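Acetyl-CoA acetyltransferase (Mycobacterium smegmatis, PDB 4EGV) is a monomeric thiolase-like protein type 1 of the thiolase superfamily that may have acyltransferase activity, as is generally assigned to its family. Local coordinates at residues V294-H299 with G418-E423. Residues are numbered along the deposited sequence; the frame is centred on the assembly and turned at random.
Sequences VYLRGH and GIYSTE
A classic beta bulge marks the antiparallel pairing of 294-299 with 418-423, where R297 and G298 together face I419. Both amides turn to I419 O: R297 N reaches it at 2.8 Å but with a bent, weak bond, while G298 N lies farther off and points at it more directly. I419 N completes the pair by donating to G298 O at 2.9 Å. Beyond the bulge toward V294, Y295 and S421 form a regular hydrogen-bonded pair, with Y295 N 2.8 Å from S421 O and S421 N donating back to Y295 O.

These segments lie on neighbouring antiparallel strands of the mixed beta-sheet in the thiolase fold, 294-303 lying between 20-29 and 414-421. On one face of the sheet, the methyl CD1 of L296 sits over the ring of Y420 in a CH-pi contact, 4.0 Å from the centroid. CG of L296 is anti to the backbone N (chi1 177°), and the chain then bends at chi2 (51°), bringing CD1 over the ring. V294 CG1 packs against Y420 CB on this same side, which helix 383-397 covers; Y420 OH is hydrogen-bonded to Q119.

The other face bears Y295, I419 and S421, with helix 317-330 against I419. At the end of the strand, S421 OG accepts from E423 N at 3.1 Å in an ST turn, and it is also hydrogen-bonded to Q401 O. R297, its chain bent at chi2 and chi3, brings NH1 to this turn, where it donates a hydrogen bond to E423 O (3.0 Å) from well above the carbonyl plane. The same nitrogen makes a long, weak salt bridge to E423 OE2 (3.4 Å), guanidinium and carboxylate planes being 50° apart.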
loop_
_atom_site.group_PDB
_atom_site.type_symbol
_atom_site.label_atom_id
_atom_site.label_comp_id
_atom_site.label_asym_id
_atom_site.label_seq_id
_atom_site.Cartn_x
_atom_site.Cartn_y
_atom_site.Cartn_z
ATOM N N VAL A 294 -1.335 20.956 9.546
ATOM C CA VAL A 294 -0.279 19.969 9.407
ATOM C C VAL A 294 0.403 20.119 8.030
ATOM O O VAL A 294 -0.237 20.225 6.999
ATOM C CB VAL A 294 -0.852 18.566 9.621
ATOM C CG1 VAL A 294 0.191 17.552 9.574
ATOM C CG2 VAL A 294 -1.544 18.513 10.947
ATOM N N TYR A 295 1.725 20.133 8.032
ATOM C CA TYR A 295 2.534 20.232 6.806
ATOM C C TYR A 295 2.930 18.875 6.239
ATOM O O TYR A 295 3.205 17.939 6.940
ATOM C CB TYR A 295 3.788 21.087 7.063
ATOM C CG TYR A 295 3.453 22.444 7.583
ATOM C CD1 TYR A 295 3.482 23.528 6.739
ATOM C CD2 TYR A 295 3.056 22.636 8.907
ATOM C CE1 TYR A 295 3.153 24.788 7.172
ATOM C CE2 TYR A 295 2.709 23.872 9.349
ATOM C CZ TYR A 295 2.766 24.972 8.469
ATOM O OH TYR A 295 2.430 26.254 8.879
ATOM N N LEU A 296 2.918 18.776 4.934
ATOM C CA LEU A 296 3.469 17.627 4.287
ATOM C C LEU A 296 4.967 17.915 4.066
ATOM O O LEU A 296 5.377 18.489 3.079
ATOM C CB LEU A 296 2.695 17.334 3.002
ATOM C CG LEU A 296 3.185 16.188 2.122
ATOM C CD1 LEU A 296 3.388 14.904 2.876
ATOM C CD2 LEU A 296 2.217 16.004 0.979
ATOM N N ARG A 297 5.770 17.520 5.029
ATOM C CA ARG A 297 7.161 17.867 5.038
ATOM C C ARG A 297 7.995 17.061 4.071
ATOM O O ARG A 297 8.813 17.613 3.380
ATOM C CB ARG A 297 7.735 17.818 6.449
ATOM C CG ARG A 297 7.233 18.945 7.339
ATOM C CD ARG A 297 7.898 20.299 7.014
ATOM N NE ARG A 297 9.351 20.312 7.211
ATOM C CZ ARG A 297 9.966 20.565 8.369
ATOM N NH1 ARG A 297 9.290 20.842 9.467
ATOM N NH2 ARG A 297 11.281 20.534 8.440
ATOM N N GLY A 298 7.762 15.765 3.993
ATOM C CA GLY A 298 8.456 14.958 3.013
ATOM C C GLY A 298 7.546 14.161 2.133
ATOM O O GLY A 298 6.420 13.858 2.482
ATOM N N HIS A 299 8.055 13.815 0.969
ATOM C CA HIS A 299 7.273 13.066 0.019
ATOM C C HIS A 299 8.173 12.461 -1.020
ATOM O O HIS A 299 9.226 12.994 -1.261
ATOM C CB HIS A 299 6.245 13.976 -0.634
ATOM C CG HIS A 299 6.717 15.388 -0.814
ATOM N ND1 HIS A 299 7.316 15.837 -1.971
ATOM C CD2 HIS A 299 6.670 16.453 0.019
ATOM C CE1 HIS A 299 7.618 17.114 -1.836
ATOM N NE2 HIS A 299 7.250 17.507 -0.633
ATOM N N GLY A 418 4.513 9.986 2.443
ATOM C CA GLY A 418 4.347 11.302 2.990
ATOM C C GLY A 418 4.804 11.354 4.441
ATOM O O GLY A 418 4.615 10.422 5.215
ATOM N N ILE A 419 5.443 12.455 4.810
ATOM C CA ILE A 419 5.840 12.698 6.172
ATOM C C ILE A 419 5.155 13.969 6.583
ATOM O O ILE A 419 5.225 14.945 5.894
ATOM C CB ILE A 419 7.375 12.805 6.338
ATOM C CG1 ILE A 419 8.048 11.514 5.837
ATOM C CG2 ILE A 419 7.712 13.108 7.783
ATOM C CD1 ILE A 419 9.529 11.426 6.005
ATOM N N TYR A 420 4.482 13.906 7.724
ATOM C CA TYR A 420 3.644 14.975 8.271
ATOM C C TYR A 420 4.149 15.493 9.636
ATOM O O TYR A 420 4.718 14.731 10.419
ATOM C CB TYR A 420 2.219 14.442 8.405
ATOM C CG TYR A 420 1.654 13.954 7.106
ATOM C CD1 TYR A 420 1.014 14.826 6.262
ATOM C CD2 TYR A 420 1.767 12.641 6.712
ATOM C CE1 TYR A 420 0.514 14.405 5.048
ATOM C CE2 TYR A 420 1.272 12.226 5.522
ATOM C CZ TYR A 420 0.649 13.118 4.687
ATOM O OH TYR A 420 0.107 12.728 3.487
ATOM N N SER A 421 3.947 16.787 9.886
ATOM C CA SER A 421 4.307 17.479 11.139
ATOM C C SER A 421 3.631 18.843 11.265
ATOM O O SER A 421 3.293 19.481 10.281
ATOM C CB SER A 421 5.805 17.707 11.225
ATOM O OG SER A 421 6.131 18.301 12.443
ATOM N N THR A 422 3.458 19.301 12.492
ATOM C CA THR A 422 2.958 20.650 12.752
ATOM C C THR A 422 4.024 21.736 12.578
ATOM O O THR A 422 3.699 22.916 12.418
ATOM C CB THR A 422 2.401 20.780 14.166
ATOM O OG1 THR A 422 3.312 20.189 15.093
ATOM C CG2 THR A 422 1.038 20.125 14.271
ATOM N N GLU A 423 5.290 21.320 12.626
ATOM C CA GLU A 423 6.455 22.195 12.466
ATOM C C GLU A 423 6.503 22.788 11.037
ATOM O O GLU A 423 6.672 22.057 10.079
ATOM C CB GLU A 423 7.752 21.447 12.843
ATOM C CG GLU A 423 8.975 22.340 13.184
ATOM C CD GLU A 423 10.327 21.570 13.148
ATOM O OE1 GLU A 423 10.617 20.801 14.111
ATOM O OE2 GLU A 423 11.101 21.735 12.163
#